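Local coordinates for putative transcriptional regulator (PDB 2HXI), which probably binds DNA as a TetR-family transcriptional regulator, with a helix-turn-helix motif predicted near the start of the chain, at residues I84-A88 against S112-Q116; L161-I165 against I226-L231; L144-L149 against L234-P239. All blocks are in the same frame, centred on the assembly; numbering follows the deposited sequence.

Contact 1: I84-A88 against S112-Q116; sequences ILLSA and SFGQQ
I84 sets its CG2 methyl over the middle of one face of the F113 ring, a CH-pi contact with CG2 3.6 Å from the F113 ring centroid and 11° off the ring normal. The methyl gets there because I84 holds CG2 anti to its backbone N (CG1 at chi1 -56°), directing that branch at the ring while CG1 carries CD1 another way, to the Q116 amide, where I84 CD1 lies 3.8 Å from Q116 NE2. Q116, bent at chi2 (-84°), spends its NE2 on the carbonyl of A39 in helix 31-43. L85 CD2 meets the same ring at its edge, 3.9 Å from F113 CE2. W123 of helix 117-126 stacks with F113. With an alanine in place of F113, I84 CG2 and L85 CD2 would probably lose the surface they share, leaving a gap beside W123. Farther along, A88 CB packs on S112, 3.3 Å from S112 OG, and one water joins the two serines, 2.8 Å from S87 OG and 2.7 Å from S112 OG. Here the end of helix 73-88 meets the end of helix 98-113, and Q116 reaches back to helix 31-43: a junction of the DNA-binding and regulatory domains in the TetR fold.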
loop_
_atom_site.group_PDB
_atom_site.type_symbol
_atom_site.label_atom_id
_atom_site.label_comp_id
_atom_site.label_asym_id
_atom_site.label_seq_id
_atom_site.Cartn_x
_atom_site.Cartn_y
_atom_site.Cartn_z
ATOM N N ILE B 84 4.030 9.354 -15.606
ATOM C CA ILE B 84 4.955 9.292 -14.468
ATOM C C ILE B 84 5.863 8.073 -14.566
ATOM O O ILE B 84 7.064 8.177 -14.302
ATOM C CB ILE B 84 4.207 9.265 -13.080
ATOM C CG1 ILE B 84 3.254 10.494 -12.926
ATOM C CG2 ILE B 84 5.179 9.232 -11.916
ATOM C CD1 ILE B 84 3.882 11.842 -13.152
ATOM N N LEU B 85 5.303 6.924 -14.938
ATOM C CA LEU B 85 6.187 5.783 -15.232
ATOM C C LEU B 85 7.202 6.152 -16.320
ATOM O O LEU B 85 8.368 5.784 -16.243
ATOM C CB LEU B 85 5.359 4.590 -15.683
ATOM C CG LEU B 85 4.302 4.052 -14.727
ATOM C CD1 LEU B 85 3.524 2.864 -15.366
ATOM C CD2 LEU B 85 5.007 3.632 -13.485
ATOM N N LEU B 86 6.747 6.850 -17.376
ATOM C CA LEU B 86 7.620 7.144 -18.481
ATOM C C LEU B 86 8.791 7.982 -18.020
ATOM O O LEU B 86 9.965 7.667 -18.333
ATOM C CB LEU B 86 6.815 7.828 -19.599
ATOM C CG LEU B 86 7.618 8.187 -20.862
ATOM C CD1 LEU B 86 8.171 6.957 -21.545
ATOM C CD2 LEU B 86 6.726 8.973 -21.827
ATOM N N SER B 87 8.505 9.018 -17.222
ATOM C CA SER B 87 9.596 9.840 -16.710
ATOM C C SER B 87 10.457 9.098 -15.697
ATOM O O SER B 87 11.666 9.356 -15.609
ATOM C CB SER B 87 9.130 11.210 -16.199
ATOM O OG SER B 87 8.275 11.095 -15.089
ATOM N N ALA B 88 9.862 8.179 -14.928
ATOM C CA ALA B 88 10.684 7.370 -14.031
ATOM C C ALA B 88 11.808 6.685 -14.781
ATOM O O ALA B 88 12.925 6.488 -14.235
ATOM C CB ALA B 88 9.835 6.350 -13.253
ATOM N N SER B 112 9.833 9.088 -8.541
ATOM C CA SER B 112 8.904 9.745 -9.460
ATOM C C SER B 112 7.526 9.991 -8.865
ATOM O O SER B 112 6.879 11.025 -9.147
ATOM C CB SER B 112 8.814 8.954 -10.763
ATOM O OG SER B 112 10.046 9.111 -11.467
ATOM N N PHE B 113 7.016 9.036 -8.098
ATOM C CA PHE B 113 5.718 9.235 -7.459
ATOM C C PHE B 113 5.760 10.125 -6.190
ATOM O O PHE B 113 4.714 10.525 -5.684
ATOM C CB PHE B 113 5.045 7.888 -7.202
ATOM C CG PHE B 113 4.409 7.317 -8.430
ATOM C CD1 PHE B 113 3.234 7.883 -8.944
ATOM C CD2 PHE B 113 4.969 6.245 -9.105
ATOM C CE1 PHE B 113 2.616 7.371 -10.115
ATOM C CE2 PHE B 113 4.366 5.705 -10.265
ATOM C CZ PHE B 113 3.181 6.278 -10.794
ATOM N N GLY B 114 6.970 10.423 -5.720
ATOM C CA GLY B 114 7.181 11.138 -4.441
ATOM C C GLY B 114 6.345 12.408 -4.340
ATOM O O GLY B 114 5.739 12.667 -3.308
ATOM N N GLN B 115 6.309 13.205 -5.396
ATOM C CA GLN B 115 5.527 14.444 -5.340
ATOM C C GLN B 115 4.191 14.312 -6.077
ATOM O O GLN B 115 3.527 15.323 -6.309
ATOM C CB GLN B 115 6.316 15.630 -5.911
ATOM C CG GLN B 115 7.585 16.025 -5.134
ATOM C CD GLN B 115 7.241 16.667 -3.818
ATOM O OE1 GLN B 115 7.428 16.052 -2.766
ATOM N NE2 GLN B 115 6.689 17.890 -3.860
ATOM N N GLN B 116 3.774 13.071 -6.376
ATOM C CA GLN B 116 2.550 12.818 -7.127
ATOM C C GLN B 116 1.663 11.803 -6.388
ATOM O O GLN B 116 1.279 10.760 -6.957
ATOM C CB GLN B 116 2.846 12.352 -8.572
ATOM C CG GLN B 116 3.520 13.380 -9.458
ATOM C CD GLN B 116 2.500 14.329 -10.067
ATOM O OE1 GLN B 116 1.385 14.447 -9.556
ATOM N NE2 GLN B 116 2.870 14.963 -11.198
HETATM O O HOH W 1 9.543 11.499 -12.648
#

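Contact 2: L161-I165 against I226-L231; sequences LVILI and ILAAHL
L164 and H230 meet in the tightest apolar approach between these two antiparallel helices, L164 CD2 standing 3.5 Å from H230 CB. The segment axes come within 11.1 Å at 170°, so the space between them is bridged by side chains, with no hydrogen bond across.

The contacts to the histidine form one group. The L164 and H230 side chains run antiparallel alongside one another, and the L164 methyl approaches the imidazole obliquely near CG. L161 brings CD1 to the same ring, 3.8 Å from H230 CD2, also obliquely. H230 extends CG anti to its backbone N (chi1 -168°), which carries the imidazole across to helix 154-173. Its ring also meets that of H233, one turn on, with the planes at about 50°.

The second group is purely aliphatic. L161 CD1 is shared further, 4.0 Å from L231 CD2 and 4.1 Å from L227 CD1. L227 CD1 also touches I165, with I165 CG1 at 4.2 Å. L164 divides its two methyls: while CD2 serves the histidine, CD1 lies 3.8 Å from I226 CG2.

Around this pair, A106 of helix 98-113 packs on I165 and L227, whereas L164 meets L164 of the second subunit and A229 packs on H233 of that subunit. Helices 154-173 and 219-237 thus both join the dimer interface, as in other TetR-family proteins. The chemistry is van der Waals contact between branched aliphatic groups and one imidazole, consistent with shape complementarity, rather than polar pairing across these segments, setting how they lie together.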
loop_
_atom_site.group_PDB
_atom_site.type_symbol
_atom_site.label_atom_id
_atom_site.label_comp_id
_atom_site.label_asym_id
_atom_site.label_seq_id
_atom_site.Cartn_x
_atom_site.Cartn_y
_atom_site.Cartn_z
ATOM N N LEU B 161 5.860 -8.860 -7.384
ATOM C CA LEU B 161 6.892 -7.851 -7.196
ATOM C C LEU B 161 6.278 -6.464 -7.384
ATOM O O LEU B 161 6.525 -5.556 -6.614
ATOM C CB LEU B 161 8.001 -8.122 -8.205
ATOM C CG LEU B 161 9.086 -7.048 -8.121
ATOM C CD1 LEU B 161 9.723 -6.785 -6.745
ATOM C CD2 LEU B 161 10.214 -7.307 -9.165
ATOM N N VAL B 162 5.512 -6.284 -8.429
ATOM C CA VAL B 162 4.885 -4.965 -8.703
ATOM C C VAL B 162 3.767 -4.648 -7.756
ATOM O O VAL B 162 3.640 -3.516 -7.373
ATOM C CB VAL B 162 4.451 -4.833 -10.181
ATOM C CG1 VAL B 162 3.671 -3.534 -10.452
ATOM C CG2 VAL B 162 5.741 -4.908 -11.049
ATOM N N ILE B 163 2.969 -5.638 -7.374
ATOM C CA ILE B 163 2.029 -5.416 -6.248
ATOM C C ILE B 163 2.795 -4.895 -4.999
ATOM O O ILE B 163 2.368 -3.963 -4.351
ATOM C CB ILE B 163 1.303 -6.676 -5.884
ATOM C CG1 ILE B 163 0.170 -6.928 -6.917
ATOM C CG2 ILE B 163 0.686 -6.541 -4.468
ATOM C CD1 ILE B 163 -0.500 -8.285 -6.889
ATOM N N LEU B 164 3.900 -5.537 -4.658
ATOM C CA LEU B 164 4.669 -5.059 -3.476
ATOM C C LEU B 164 5.104 -3.585 -3.639
ATOM O O LEU B 164 4.824 -2.754 -2.764
ATOM C CB LEU B 164 5.875 -5.957 -3.270
ATOM C CG LEU B 164 6.796 -5.603 -2.136
ATOM C CD1 LEU B 164 6.167 -5.419 -0.740
ATOM C CD2 LEU B 164 7.961 -6.543 -2.020
ATOM N N ILE B 165 5.796 -3.295 -4.716
ATOM C CA ILE B 165 6.373 -1.942 -4.959
ATOM C C ILE B 165 5.270 -0.874 -4.970
ATOM O O ILE B 165 5.348 0.171 -4.278
ATOM C CB ILE B 165 7.146 -1.898 -6.292
ATOM C CG1 ILE B 165 8.398 -2.754 -6.169
ATOM C CG2 ILE B 165 7.574 -0.438 -6.621
ATOM C CD1 ILE B 165 9.100 -3.050 -7.492
ATOM N N ILE B 226 12.370 -3.769 2.880
ATOM C CA ILE B 226 11.281 -4.691 2.528
ATOM C C ILE B 226 11.525 -5.173 1.098
ATOM O O ILE B 226 11.342 -6.370 0.763
ATOM C CB ILE B 226 9.908 -3.979 2.686
ATOM C CG1 ILE B 226 9.534 -3.721 4.175
ATOM C CG2 ILE B 226 8.797 -4.767 1.974
ATOM C CD1 ILE B 226 8.454 -2.676 4.332
ATOM N N LEU B 227 11.916 -4.249 0.226
ATOM C CA LEU B 227 12.265 -4.642 -1.161
ATOM C C LEU B 227 13.427 -5.622 -1.193
ATOM O O LEU B 227 13.360 -6.662 -1.871
ATOM C CB LEU B 227 12.604 -3.372 -1.968
ATOM C CG LEU B 227 12.958 -3.647 -3.435
ATOM C CD1 LEU B 227 11.786 -4.293 -4.204
ATOM C CD2 LEU B 227 13.416 -2.324 -4.056
ATOM N N ALA B 228 14.479 -5.348 -0.404
ATOM C CA ALA B 228 15.682 -6.223 -0.437
ATOM C C ALA B 228 15.296 -7.615 0.066
ATOM O O ALA B 228 15.753 -8.631 -0.494
ATOM C CB ALA B 228 16.719 -5.634 0.480
ATOM N N ALA B 229 14.411 -7.664 1.065
ATOM C CA ALA B 229 13.950 -8.953 1.617
ATOM C C ALA B 229 13.270 -9.727 0.469
ATOM O O ALA B 229 13.413 -10.959 0.284
ATOM C CB ALA B 229 12.928 -8.720 2.715
ATOM N N HIS B 230 12.450 -9.013 -0.284
ATOM C CA HIS B 230 11.692 -9.685 -1.340
ATOM C C HIS B 230 12.638 -10.217 -2.448
ATOM O O HIS B 230 12.498 -11.340 -2.929
ATOM C CB HIS B 230 10.664 -8.747 -1.950
ATOM C CG HIS B 230 9.684 -9.466 -2.838
ATOM N ND1 HIS B 230 8.633 -10.190 -2.323
ATOM C CD2 HIS B 230 9.639 -9.643 -4.196
ATOM C CE1 HIS B 230 7.938 -10.720 -3.326
ATOM N NE2 HIS B 230 8.561 -10.452 -4.464
ATOM N N LEU B 231 13.607 -9.409 -2.847
ATOM C CA LEU B 231 14.557 -9.815 -3.892
ATOM C C LEU B 231 15.448 -10.981 -3.386
ATOM O O LEU B 231 15.837 -11.815 -4.163
ATOM C CB LEU B 231 15.376 -8.622 -4.443
ATOM C CG LEU B 231 14.546 -7.410 -4.971
ATOM C CD1 LEU B 231 15.533 -6.418 -5.609
ATOM C CD2 LEU B 231 13.535 -7.909 -5.992
#

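Contact 3: L144-L149 against L234-P239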
loop_
_atom_site.group_PDB
_atom_site.type_symbol
_atom_site.label_atom_id
_atom_site.label_comp_id
_atom_site.label_asym_id
_atom_site.label_seq_id
_atom_site.Cartn_x
_atom_site.Cartn_y
_atom_site.Cartn_z
ATOM N N LEU B 144 14.111 -10.262 -14.393
ATOM C CA LEU B 144 13.627 -11.559 -13.891
ATOM C C LEU B 144 14.183 -12.720 -14.780
ATOM O O LEU B 144 14.606 -13.768 -14.272
ATOM C CB LEU B 144 12.109 -11.589 -13.862
ATOM C CG LEU B 144 11.543 -10.691 -12.681
ATOM C CD1 LEU B 144 10.003 -10.509 -12.799
ATOM C CD2 LEU B 144 11.958 -11.269 -11.221
ATOM N N ARG B 145 14.227 -12.518 -16.113
ATOM C CA ARG B 145 14.861 -13.547 -16.942
ATOM C C ARG B 145 16.308 -13.709 -16.616
ATOM O O ARG B 145 16.818 -14.812 -16.578
ATOM C CB ARG B 145 14.715 -13.256 -18.451
ATOM C CG ARG B 145 13.297 -13.621 -18.909
ATOM C CD ARG B 145 13.159 -13.454 -20.450
ATOM N NE ARG B 145 12.183 -14.428 -20.999
ATOM C CZ ARG B 145 11.758 -14.412 -22.278
ATOM N NH1 ARG B 145 12.173 -13.490 -23.095
ATOM N NH2 ARG B 145 10.896 -15.314 -22.689
ATOM N N ALA B 146 16.969 -12.560 -16.402
ATOM C CA ALA B 146 18.411 -12.569 -16.083
ATOM C C ALA B 146 18.772 -13.348 -14.830
ATOM O O ALA B 146 19.865 -13.940 -14.763
ATOM C CB ALA B 146 18.937 -11.184 -15.972
ATOM N N SER B 147 17.834 -13.392 -13.888
ATOM C CA SER B 147 17.996 -14.127 -12.616
ATOM C C SER B 147 18.114 -15.629 -12.851
ATOM O O SER B 147 18.555 -16.357 -11.960
ATOM C CB SER B 147 16.809 -13.833 -11.684
ATOM O OG SER B 147 15.640 -14.588 -12.025
ATOM N N GLY B 148 17.643 -16.109 -14.001
ATOM C CA GLY B 148 17.434 -17.574 -14.145
ATOM C C GLY B 148 16.112 -18.205 -13.739
ATOM O O GLY B 148 15.920 -19.406 -13.941
ATOM N N LEU B 149 15.218 -17.434 -13.121
ATOM C CA LEU B 149 13.896 -17.917 -12.749
ATOM C C LEU B 149 13.247 -18.522 -14.001
ATOM O O LEU B 149 13.474 -18.017 -15.124
ATOM C CB LEU B 149 13.068 -16.771 -12.188
ATOM C CG LEU B 149 13.505 -16.305 -10.788
ATOM C CD1 LEU B 149 12.718 -15.082 -10.495
ATOM C CD2 LEU B 149 13.190 -17.404 -9.794
ATOM N N LEU B 234 13.459 -13.994 -4.100
ATOM C CA LEU B 234 13.536 -14.378 -5.522
ATOM C C LEU B 234 14.888 -15.040 -5.744
ATOM O O LEU B 234 14.954 -15.991 -6.495
ATOM C CB LEU B 234 13.379 -13.202 -6.491
ATOM C CG LEU B 234 11.975 -12.594 -6.374
ATOM C CD1 LEU B 234 11.969 -11.282 -7.179
ATOM C CD2 LEU B 234 10.950 -13.571 -6.870
ATOM N N GLU B 235 15.950 -14.537 -5.089
ATOM C CA GLU B 235 17.274 -15.059 -5.390
ATOM C C GLU B 235 17.322 -16.497 -4.868
ATOM O O GLU B 235 17.891 -17.396 -5.503
ATOM C CB GLU B 235 18.363 -14.209 -4.735
ATOM C CG GLU B 235 19.760 -14.793 -5.022
ATOM C CD GLU B 235 20.901 -13.861 -4.731
ATOM O OE1 GLU B 235 20.731 -12.772 -4.174
ATOM O OE2 GLU B 235 22.026 -14.257 -5.020
ATOM N N ALA B 236 16.779 -16.709 -3.686
ATOM C CA ALA B 236 16.713 -18.065 -3.113
ATOM C C ALA B 236 15.930 -19.039 -3.998
ATOM O O ALA B 236 16.272 -20.220 -4.016
ATOM C CB ALA B 236 16.092 -18.035 -1.707
ATOM N N ALA B 237 14.885 -18.577 -4.676
ATOM C CA ALA B 237 14.091 -19.387 -5.623
ATOM C C ALA B 237 14.821 -19.627 -6.979
ATOM O O ALA B 237 14.513 -20.594 -7.677
ATOM C CB ALA B 237 12.773 -18.722 -5.885
ATOM N N ALA B 238 15.793 -18.792 -7.331
ATOM C CA ALA B 238 16.455 -18.897 -8.644
ATOM C C ALA B 238 17.488 -20.011 -8.618
ATOM O O ALA B 238 18.037 -20.316 -7.567
ATOM C CB ALA B 238 17.131 -17.587 -9.009
ATOM N N PRO B 239 17.763 -20.658 -9.768
ATOM C CA PRO B 239 18.866 -21.634 -9.639
ATOM C C PRO B 239 20.240 -20.959 -9.315
ATOM O O PRO B 239 21.182 -21.662 -8.838
ATOM C CB PRO B 239 18.904 -22.320 -11.013
ATOM C CG PRO B 239 17.584 -21.998 -11.704
ATOM C CD PRO B 239 17.179 -20.632 -11.131
#
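This is a partly buried, mainly apolar contact at the end of the regulatory domain where helices 131-146 and 219-237 both finish, and no hydrogen bond crosses it. L149, just beyond the first helix, brings CD2 to the end of the second, 3.8 Å from A238 CA. The same methyl lies 4.1 Å from A237 CB, while L149 CD1 is turned to L234 CD2. L149 turns CG away from its own carbonyl carbon and beside its N (chi1 -72°), and from there its branched end reaches helix 219-237. Deeper in, the L144 and L234 side chains cross at an angle, with L144 CD2 4.0 Å from L234 CD1; Y158 and R157 of helix 154-173 lie against L144 and L234 respectively.

The turn leading to L149 is set by S147. Its hydroxyl donates to the L144 carbonyl, with OG 2.6 Å from L144 O, tilted 17° from the carbonyl plane. S147 OG also accepts from L149 N at 3.1 Å and a nearly straight 165°, making an ST turn. G148 has positive phi, where a side chain would jam against the preceding carbonyl and crowd P239 CD. Backbone oxygens of the turn meet the residues after helix 219-237: A238 CB is 3.5 Å from S147 O, and P239 CD is 3.3 Å from G148 O.

S147 thus organises the 144-149 turn internally, while the segments meet through leucine methyls and alanines, with backbone oxygens of S147 and G148 against A238 and P239.

How the contacts relate
The three contacts run through the fold from the junction with the DNA-binding domain to the far end of the regulatory domain. Contact 1 closes before either of the others opens; its centre lies 18 Å from that of contact 2 and 28 Å from that of contact 3, without touching them. Contacts 2 and 3 are closer, with centres 14 Å apart, and share helix 219-237, which carries 226-231 and the start of 234-239, with two residues between them in sequence. Contact 2 is nested inside the loop that contact 3 closes. Helix 98-113 connects all three: it supplies S112 and F113 to contact 1, A106 beside contact 2 and L102 beside contact 3.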